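Local coordinates for acyl-CoA dehydrogenase (Bacillus subtilis, PDB 5LNX), which oxidises saturated acyl-CoA to the 2,3-dehydroacyl-CoA, using FAD as cofactor and passing the electrons on to an acceptor, at residues V239-I244 with E365-I370; Q247-A252 with A292-V297; F320-A325 with V356-E361. All coordinates share one frame; numbering follows the deposited sequence.

Contact 1 of 3, residues V239-I244 with E365-I370. With FAD (flavin-adenine dinucleotide), chain S.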
# COMPACT_ATOMS: atom_id res chain seq x y z
N VAL D 239 14.54 -15.83 18.83
CA VAL D 239 13.70 -15.53 19.99
C VAL D 239 13.64 -14.02 20.23
O VAL D 239 12.59 -13.48 20.62
CB VAL D 239 14.24 -16.19 21.29
CG1 VAL D 239 13.13 -16.35 22.32
N GLY D 240 14.78 -13.37 20.05
CA GLY D 240 14.85 -11.90 20.06
C GLY D 240 13.90 -11.21 19.10
O GLY D 240 13.29 -10.21 19.44
N ARG D 241 13.77 -11.76 17.90
CA ARG D 241 12.95 -11.16 16.82
C ARG D 241 11.44 -11.27 17.09
O ARG D 241 10.65 -10.38 16.72
CB ARG D 241 13.27 -11.80 15.48
CG ARG D 241 14.44 -11.15 14.74
CD ARG D 241 14.98 -12.04 13.64
NE ARG D 241 16.41 -11.80 13.40
CZ ARG D 241 17.18 -12.55 12.62
NH1 ARG D 241 16.68 -13.61 12.02
NH2 ARG D 241 18.47 -12.26 12.49
N ILE D 242 11.05 -12.37 17.72
CA ILE D 242 9.67 -12.56 18.19
C ILE D 242 9.34 -11.52 19.26
O ILE D 242 8.26 -10.94 19.28
CB ILE D 242 9.47 -13.94 18.83
CG1 ILE D 242 9.78 -15.05 17.82
CG2 ILE D 242 8.04 -14.08 19.35
CD1 ILE D 242 9.86 -16.43 18.44
N GLY D 243 10.31 -11.28 20.13
CA GLY D 243 10.23 -10.20 21.11
C GLY D 243 10.08 -8.85 20.46
O GLY D 243 9.23 -8.04 20.84
N ILE D 244 10.89 -8.57 19.45
CA ILE D 244 10.76 -7.28 18.71
C ILE D 244 9.38 -7.17 18.06
O ILE D 244 8.81 -6.08 17.99
CB ILE D 244 11.80 -7.13 17.62
CG1 ILE D 244 13.21 -7.12 18.22
CG2 ILE D 244 11.57 -5.86 16.82
CD1 ILE D 244 13.44 -6.03 19.25
N GLU D 365 14.25 -5.66 5.27
CA GLU D 365 14.92 -6.14 4.02
C GLU D 365 15.57 -7.50 4.26
O GLU D 365 15.35 -8.44 3.51
CB GLU D 365 15.93 -5.13 3.47
CG GLU D 365 15.30 -3.88 2.90
CD GLU D 365 14.65 -3.04 3.99
OE1 GLU D 365 15.28 -2.86 5.04
OE2 GLU D 365 13.49 -2.61 3.85
N ILE D 366 16.28 -7.62 5.36
CA ILE D 366 16.90 -8.90 5.74
C ILE D 366 15.88 -10.00 6.01
O ILE D 366 16.12 -11.19 5.69
CB ILE D 366 17.83 -8.75 6.97
CG1 ILE D 366 19.03 -7.88 6.63
CG2 ILE D 366 18.31 -10.11 7.49
CD1 ILE D 366 19.71 -8.23 5.34
N GLN D 367 14.79 -9.62 6.64
CA GLN D 367 13.75 -10.57 7.05
C GLN D 367 13.06 -11.18 5.83
O GLN D 367 12.74 -12.39 5.80
CB GLN D 367 12.71 -9.89 7.94
CG GLN D 367 13.30 -9.23 9.19
CD GLN D 367 13.78 -10.21 10.25
OE1 GLN D 367 13.55 -11.43 10.18
NE2 GLN D 367 14.40 -9.66 11.29
N ARG D 368 12.80 -10.34 4.85
CA ARG D 368 12.18 -10.79 3.60
C ARG D 368 13.13 -11.74 2.89
O ARG D 368 12.77 -12.88 2.56
CB ARG D 368 11.80 -9.60 2.73
CG ARG D 368 10.52 -8.93 3.20
CD ARG D 368 10.23 -7.60 2.51
NE ARG D 368 8.87 -7.13 2.81
CZ ARG D 368 8.55 -6.02 3.48
NH1 ARG D 368 9.49 -5.17 3.92
NH2 ARG D 368 7.27 -5.75 3.72
N LEU D 369 14.39 -11.32 2.82
CA LEU D 369 15.50 -12.19 2.34
C LEU D 369 15.53 -13.57 3.01
O LEU D 369 15.39 -14.60 2.35
CB LEU D 369 16.84 -11.48 2.57
N ILE D 370 15.60 -13.57 4.34
CA ILE D 370 15.55 -14.83 5.11
C ILE D 370 14.32 -15.68 4.75
O ILE D 370 14.45 -16.85 4.42
CB ILE D 370 15.47 -14.57 6.63
CG1 ILE D 370 16.80 -14.02 7.17
CG2 ILE D 370 15.09 -15.85 7.38
CD1 ILE D 370 16.75 -13.63 8.63
PA FAD S . 22.82 -1.65 7.18
O1A FAD S . 22.65 -3.07 7.68
O2A FAD S . 24.03 -1.17 6.45
O5B FAD S . 21.57 -1.44 6.18
C5B FAD S . 21.19 -0.21 5.59
C4B FAD S . 19.91 -0.50 4.82
O4B FAD S . 20.28 -1.32 3.74
C3B FAD S . 18.88 -1.25 5.64
O3B FAD S . 17.55 -0.89 5.27
C2B FAD S . 19.09 -2.69 5.27
O2B FAD S . 17.84 -3.36 5.17
C1B FAD S . 19.66 -2.58 3.89
N9A FAD S . 20.58 -3.63 3.49
C8A FAD S . 21.92 -3.70 3.67
N7A FAD S . 22.42 -4.81 3.04
C5A FAD S . 21.37 -5.45 2.46
C6A FAD S . 21.13 -6.64 1.64
N6A FAD S . 22.13 -7.46 1.29
N1A FAD S . 19.87 -6.89 1.21
C2A FAD S . 18.81 -6.11 1.50
N3A FAD S . 18.96 -5.02 2.25
C4A FAD S . 20.17 -4.64 2.73
N1 FAD S . 23.08 -4.02 17.54
C2 FAD S . 23.47 -4.97 18.43
O2 FAD S . 24.40 -5.71 18.10
N3 FAD S . 22.89 -5.14 19.64
C4 FAD S . 21.88 -4.37 20.05
O4 FAD S . 21.35 -4.53 21.18
C4X FAD S . 21.42 -3.30 19.14
N5 FAD S . 20.40 -2.48 19.50
C5X FAD S . 19.99 -1.49 18.67
C6 FAD S . 19.02 -0.64 19.13
C7 FAD S . 18.52 0.36 18.34
C7M FAD S . 17.37 1.15 18.91
C8 FAD S . 19.11 0.56 16.99
C8M FAD S . 18.64 1.64 16.04
C9 FAD S . 20.12 -0.26 16.54
C9A FAD S . 20.60 -1.29 17.33
N10 FAD S . 21.69 -2.14 16.93
C10 FAD S . 22.09 -3.16 17.82
C1' FAD S . 22.29 -2.04 15.59
C2' FAD S . 21.32 -2.66 14.56
O2' FAD S . 21.11 -4.08 14.72
C3' FAD S . 21.76 -2.34 13.14
O3' FAD S . 21.39 -0.99 12.86
C4' FAD S . 21.16 -3.31 12.14
O4' FAD S . 21.74 -4.61 12.35
C5' FAD S . 21.36 -2.86 10.67
O5' FAD S . 22.69 -2.51 10.28
P FAD S . 23.15 -1.00 9.87
O1P FAD S . 24.61 -0.96 9.48
O2P FAD S . 22.68 -0.05 10.94
O3P FAD S . 22.52 -0.65 8.42
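The side-chain amide of Gln367 is gripped at both polar atoms beside Arg241: NE2, lying 3.4 Å from Arg241 CD, gives a hydrogen bond to Gly362 O. OE1 of the same amide pairs with Ser315 OG, so both of its polar atoms have partners and its rotation about chi3 is fixed. In Gln367, CG lies anti to the carbonyl carbon, and the bend at chi2 (-71°) swings the amide across to Arg241. Arg241 is extended from CG to NE and passes the amide at a slant, the guanidinium and amide planes standing 83° apart. Its CD and NE lie against NE2 by van der Waals contact, NE at 3.6 Å, without any hydrogen bond between the two side chains. NE instead makes a weak bond to Glu361 O. Farther out, Ile370 comes from the opposite direction and sets CD1 3.4 Å from Arg241 NH1, an apolar methyl beside the charged end.

Helix 365-370 also carries part of the FAD pocket. Glu365 OE1 accepts a 2.6 Å hydrogen bond from O2B, the 2'-hydroxyl of the adenosine ribose, and is held as well by Gln334 NE2 of the third subunit. The carboxylate thus helps to seat the adenosine half of the cofactor at a subunit boundary, with Glu365 CB 3.3 Å from N3A of the adenine. On another side of the helix, Arg368 forms a salt bridge with Asp285 of the second subunit. Within the helical C-terminal domain, helix 364-376 joins helix 229-265 through Gln367 and Ile370 against Arg241; helix 311-326 adjoins both, touching Ile242 through Ala314 and Gln367 through Lys318, while Ile242 also packs on helix 277-305.

Contact 2 of 3, residues Q247-A252 with A292-V297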
# COMPACT_ATOMS: atom_id res chain seq x y z
N GLN D 247 6.98 -6.35 20.68
CA GLN D 247 7.15 -4.91 20.92
C GLN D 247 6.31 -4.12 19.93
O GLN D 247 5.53 -3.24 20.31
CB GLN D 247 8.62 -4.49 20.79
CG GLN D 247 8.90 -3.06 21.22
CD GLN D 247 10.28 -2.56 20.79
OE1 GLN D 247 11.00 -3.22 20.04
NE2 GLN D 247 10.64 -1.37 21.26
N ALA D 248 6.46 -4.48 18.65
CA ALA D 248 5.71 -3.82 17.56
C ALA D 248 4.19 -3.97 17.72
O ALA D 248 3.42 -3.11 17.29
CB ALA D 248 6.13 -4.41 16.22
N LEU D 249 3.80 -5.11 18.29
CA LEU D 249 2.41 -5.46 18.53
C LEU D 249 1.83 -4.51 19.59
O LEU D 249 0.86 -3.78 19.34
CB LEU D 249 2.33 -6.92 19.00
CG LEU D 249 0.93 -7.48 19.30
CD1 LEU D 249 -0.00 -7.36 18.10
CD2 LEU D 249 1.03 -8.94 19.74
N GLY D 250 2.48 -4.49 20.75
CA GLY D 250 2.14 -3.58 21.85
C GLY D 250 2.05 -2.14 21.37
O GLY D 250 1.08 -1.43 21.63
N ILE D 251 3.08 -1.69 20.65
CA ILE D 251 3.04 -0.34 20.06
C ILE D 251 1.72 -0.14 19.30
O ILE D 251 1.06 0.87 19.44
CB ILE D 251 4.20 -0.09 19.10
CG1 ILE D 251 5.49 0.14 19.88
CG2 ILE D 251 3.93 1.14 18.25
CD1 ILE D 251 6.75 0.02 19.03
N ALA D 252 1.37 -1.13 18.47
CA ALA D 252 0.26 -0.99 17.52
C ALA D 252 -1.09 -0.97 18.25
O ALA D 252 -2.03 -0.29 17.84
CB ALA D 252 0.28 -2.12 16.52
N ALA D 292 -3.92 -10.09 13.07
CA ALA D 292 -3.01 -10.82 12.20
C ALA D 292 -1.64 -10.97 12.87
O ALA D 292 -1.12 -12.08 13.03
CB ALA D 292 -2.87 -10.08 10.88
N ALA D 293 -1.10 -9.83 13.28
CA ALA D 293 0.17 -9.75 13.99
C ALA D 293 0.17 -10.59 15.25
O ALA D 293 1.10 -11.37 15.50
CB ALA D 293 0.50 -8.32 14.35
N ARG D 294 -0.88 -10.46 16.05
CA ARG D 294 -0.96 -11.20 17.32
C ARG D 294 -0.63 -12.68 17.11
O ARG D 294 0.18 -13.26 17.83
CB ARG D 294 -2.32 -11.07 18.00
CG ARG D 294 -2.34 -11.80 19.34
CD ARG D 294 -3.38 -11.31 20.33
NE ARG D 294 -4.75 -11.63 19.92
CZ ARG D 294 -5.54 -10.81 19.24
NH1 ARG D 294 -5.13 -9.60 18.86
NH2 ARG D 294 -6.77 -11.21 18.92
N HIS D 295 -1.25 -13.29 16.09
CA HIS D 295 -1.18 -14.75 15.86
C HIS D 295 0.17 -15.18 15.30
O HIS D 295 0.67 -16.27 15.59
CB HIS D 295 -2.24 -15.22 14.86
CG HIS D 295 -3.65 -14.89 15.24
ND1 HIS D 295 -4.11 -14.84 16.53
CD2 HIS D 295 -4.70 -14.56 14.45
CE1 HIS D 295 -5.38 -14.48 16.52
NE2 HIS D 295 -5.76 -14.30 15.27
N LEU D 296 0.74 -14.33 14.46
CA LEU D 296 2.09 -14.56 13.94
C LEU D 296 3.09 -14.65 15.10
O LEU D 296 3.91 -15.56 15.14
CB LEU D 296 2.53 -13.43 13.01
CG LEU D 296 1.89 -13.38 11.64
CD1 LEU D 296 2.37 -12.14 10.91
CD2 LEU D 296 2.21 -14.62 10.82
N VAL D 297 2.98 -13.70 16.02
CA VAL D 297 3.85 -13.60 17.18
C VAL D 297 3.75 -14.83 18.07
O VAL D 297 4.74 -15.51 18.34
CB VAL D 297 3.52 -12.36 18.04
CG1 VAL D 297 4.29 -12.38 19.36
CG2 VAL D 297 3.82 -11.08 17.29
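Leu249 and Ala293 mark the closest point of two nearly antiparallel helix segments, with CA atoms 6.6 Å apart, short axes that approach to 9.9 Å and a signed crossing angle of -157°. Leu249 makes every contact from its side. Its CG lies anti to the backbone N (chi1 -179°), which carries the forked end straight over to helix 292-297, and the two methyls then divide the work. CD1 settles against the methyl of Ala293, 3.9 Å from CB, and against the start of the next residue, 3.8 Å from Arg294 N. CD2 lies over the CA of Arg294, 3.9 Å away, and its other neighbour is Val297, whose CG2 is 4.3 Å away. The leucine fork therefore sits on residues one and four positions apart along a single helical face. Arg294 contributes its backbone and CB to this surface, while its side chain also packs on Glu253 of helix 229-265.

Around the pair, His72 of helix 64-77 touches Leu249, and Phe320 of helix 311-326 packs on Ala293, so one helix covers the leucine and the other the alanine's side. On the side of helix 277-305 turned to the second subunit, His295 meets His299 of that chain. The junction of helices 229-265 and 277-305 is thus apolar here: no hydrogen bond or charge pair spans the two segments, and the helices are held by the two methyls of a branched leucine against alanine, valine and the main chain of Arg294, a van der Waals contact without directional bonds.

Contact 3 of 3, residues F320-A325 with V356-E361. With FAD (flavin-adenine dinucleotide), chain S.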
# COMPACT_ATOMS: atom_id res chain seq x y z
N PHE D 320 5.98 -8.28 9.92
CA PHE D 320 4.56 -7.97 9.83
C PHE D 320 4.15 -6.95 10.90
O PHE D 320 3.63 -5.88 10.58
CB PHE D 320 3.68 -9.22 9.93
CG PHE D 320 2.27 -8.95 9.54
CD1 PHE D 320 1.90 -9.01 8.20
CD2 PHE D 320 1.36 -8.47 10.48
CE1 PHE D 320 0.61 -8.66 7.81
CE2 PHE D 320 0.08 -8.12 10.09
CZ PHE D 320 -0.29 -8.20 8.76
N ALA D 321 4.42 -7.30 12.15
CA ALA D 321 4.09 -6.45 13.30
C ALA D 321 4.76 -5.08 13.17
O ALA D 321 4.11 -4.05 13.33
CB ALA D 321 4.50 -7.13 14.59
N SER D 322 6.04 -5.09 12.81
CA SER D 322 6.81 -3.84 12.67
C SER D 322 6.17 -2.90 11.65
O SER D 322 5.89 -1.75 11.94
CB SER D 322 8.29 -4.12 12.30
OG SER D 322 8.44 -4.83 11.08
N ASP D 323 5.95 -3.39 10.45
CA ASP D 323 5.35 -2.59 9.38
C ASP D 323 3.95 -2.13 9.74
O ASP D 323 3.54 -1.03 9.44
CB ASP D 323 5.28 -3.40 8.06
CG ASP D 323 6.64 -3.59 7.42
OD1 ASP D 323 7.62 -3.03 7.94
OD2 ASP D 323 6.71 -4.26 6.37
N ALA D 324 3.20 -3.05 10.33
CA ALA D 324 1.83 -2.78 10.78
C ALA D 324 1.82 -1.66 11.80
O ALA D 324 0.91 -0.83 11.85
CB ALA D 324 1.19 -4.05 11.36
N ALA D 325 2.83 -1.67 12.65
CA ALA D 325 2.93 -0.73 13.77
C ALA D 325 3.24 0.67 13.27
O ALA D 325 2.61 1.65 13.68
CB ALA D 325 4.00 -1.21 14.74
N VAL D 356 11.83 2.12 14.59
CA VAL D 356 12.95 1.29 15.03
C VAL D 356 12.70 -0.20 14.76
O VAL D 356 13.63 -0.97 14.46
CB VAL D 356 13.16 1.47 16.54
CG2 VAL D 356 14.32 0.64 17.04
N THR D 357 11.43 -0.59 14.88
CA THR D 357 11.05 -2.00 14.89
C THR D 357 11.27 -2.62 13.52
O THR D 357 11.42 -3.84 13.41
CB THR D 357 9.57 -2.21 15.30
OG1 THR D 357 8.68 -1.63 14.34
CG2 THR D 357 9.30 -1.62 16.67
N GLN D 358 11.34 -1.76 12.50
CA GLN D 358 11.63 -2.17 11.13
C GLN D 358 13.14 -2.37 10.81
O GLN D 358 13.50 -2.88 9.75
CB GLN D 358 11.07 -1.14 10.15
CG GLN D 358 9.58 -0.86 10.28
CD GLN D 358 9.11 0.07 9.20
OE1 GLN D 358 9.39 1.27 9.25
NE2 GLN D 358 8.38 -0.45 8.22
N ILE D 359 13.99 -2.03 11.77
CA ILE D 359 15.39 -1.78 11.54
C ILE D 359 16.28 -2.75 12.31
O ILE D 359 17.09 -3.46 11.71
CB ILE D 359 15.78 -0.34 11.94
CG1 ILE D 359 15.01 0.66 11.09
CG2 ILE D 359 17.29 -0.14 11.80
CD1 ILE D 359 15.44 2.11 11.26
N TYR D 360 16.18 -2.74 13.63
CA TYR D 360 17.04 -3.60 14.47
C TYR D 360 16.58 -5.05 14.65
O TYR D 360 15.44 -5.41 14.38
CB TYR D 360 17.35 -2.97 15.84
CG TYR D 360 16.21 -2.84 16.83
CD1 TYR D 360 14.89 -3.22 16.56
CD2 TYR D 360 16.45 -2.20 18.00
CE1 TYR D 360 13.88 -3.00 17.49
CE2 TYR D 360 15.47 -1.96 18.91
CZ TYR D 360 14.18 -2.37 18.68
OH TYR D 360 13.19 -2.08 19.58
N GLU D 361 17.52 -5.85 15.16
CA GLU D 361 17.42 -7.31 15.22
C GLU D 361 17.05 -7.85 13.84
O GLU D 361 16.33 -8.85 13.72
CB GLU D 361 16.45 -7.77 16.29
CG GLU D 361 16.70 -7.06 17.63
CD GLU D 361 16.59 -7.97 18.83
OE1 GLU D 361 16.18 -9.14 18.68
OE2 GLU D 361 16.94 -7.48 19.94
PA FAD S . 22.82 -1.65 7.18
O1A FAD S . 22.65 -3.07 7.68
O2A FAD S . 24.03 -1.17 6.45
O5B FAD S . 21.57 -1.44 6.18
C5B FAD S . 21.19 -0.21 5.59
C4B FAD S . 19.91 -0.50 4.82
O4B FAD S . 20.28 -1.32 3.74
C3B FAD S . 18.88 -1.25 5.64
O3B FAD S . 17.55 -0.89 5.27
C2B FAD S . 19.09 -2.69 5.27
O2B FAD S . 17.84 -3.36 5.17
C1B FAD S . 19.66 -2.58 3.89
N9A FAD S . 20.58 -3.63 3.49
C8A FAD S . 21.92 -3.70 3.67
N7A FAD S . 22.42 -4.81 3.04
C5A FAD S . 21.37 -5.45 2.46
C6A FAD S . 21.13 -6.64 1.64
N6A FAD S . 22.13 -7.46 1.29
N1A FAD S . 19.87 -6.89 1.21
C2A FAD S . 18.81 -6.11 1.50
N3A FAD S . 18.96 -5.02 2.25
C4A FAD S . 20.17 -4.64 2.73
N1 FAD S . 23.08 -4.02 17.54
C2 FAD S . 23.47 -4.97 18.43
O2 FAD S . 24.40 -5.71 18.10
N3 FAD S . 22.89 -5.14 19.64
C4 FAD S . 21.88 -4.37 20.05
O4 FAD S . 21.35 -4.53 21.18
C4X FAD S . 21.42 -3.30 19.14
N5 FAD S . 20.40 -2.48 19.50
C5X FAD S . 19.99 -1.49 18.67
C6 FAD S . 19.02 -0.64 19.13
C7 FAD S . 18.52 0.36 18.34
C7M FAD S . 17.37 1.15 18.91
C8 FAD S . 19.11 0.56 16.99
C8M FAD S . 18.64 1.64 16.04
C9 FAD S . 20.12 -0.26 16.54
C9A FAD S . 20.60 -1.29 17.33
N10 FAD S . 21.69 -2.14 16.93
C10 FAD S . 22.09 -3.16 17.82
C1' FAD S . 22.29 -2.04 15.59
C2' FAD S . 21.32 -2.66 14.56
O2' FAD S . 21.11 -4.08 14.72
C3' FAD S . 21.76 -2.34 13.14
O3' FAD S . 21.39 -0.99 12.86
C4' FAD S . 21.16 -3.31 12.14
O4' FAD S . 21.74 -4.61 12.35
C5' FAD S . 21.36 -2.86 10.67
O5' FAD S . 22.69 -2.51 10.28
P FAD S . 23.15 -1.00 9.87
O1P FAD S . 24.61 -0.96 9.48
O2P FAD S . 22.68 -0.05 10.94
O3P FAD S . 22.52 -0.65 8.42
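Gln358 runs from its loop to Asp323 on the facing helix. From CB, CG lies anti to the carbonyl carbon (chi1 -57°) and the chain stays extended beyond it. CG passes 4.0 Å from Ser322 CB and 3.7 Å from Asp323 OD1. CD lies equally near OD1, and at the tip NE2 donates to Asp323 OD1 a 2.7 Å hydrogen bond that is nearly straight (168°). The two flat groups are perpendicular: OD1 lies in the plane of the amide, whereas NE2 reaches it from above the carboxylate plane, 43° out of it. The other amide atom, OE1, is taken by Lys355 NZ. Asp323 shares its charge more widely, OD2 forming a salt bridge with Arg368 and a hydrogen bond with Gln319, which should favour the ionised carboxylate.

In the largely helical C-terminal domain of acyl-CoA dehydrogenases, residues 356-361 lead from helix 348-356 to helix 364-376 and supply Val356 and Tyr360 to the flavin pocket, and helix 311-326 backs them. Thr357 sits against that helix with its OG1 beside Ser322 CB. Thr357 OG1 is bonded to Ala354 O, Ser322 OG to Lys318 O and to Asn364 ND2. Val356 O accepts from both Ile359 N and Tyr360 N. The Tyr360 ring turns an edge to the dimethylbenzene part of the isoalloxazine, CD2 coming 3.2 Å from FAD C6, while Val356 CG2 lies 3.3 Å above the centre of one ring face. Val356 CG2 is itself 3.6 Å from the flavin methyl C7M. Tyr360 OH is hydrogen-bonded to Gln247 OE1, and Gln358 O accepts from Gln334 NE2 of the third subunit.

In the fold
All three contacts lie in the C-terminal helical domain, with centres about 9 Å (1 and 3), 10 Å (2 and 3) and 13 Å (1 and 2) apart. Contacts 1 and 2 share helix 229-265; contact 1 joins it to helix 364-376, near the end of the chain, and both other contacts are nested within the loop so closed, contact 2 coming before contact 3. Helix 311-326, used by contact 3, follows helix 277-305 of contact 2. Contacts 1 and 3 both touch FAD and the third subunit, and all three also meet the second subunit, so the one bundle supports the cofactor and meets its neighbours in the tetramer.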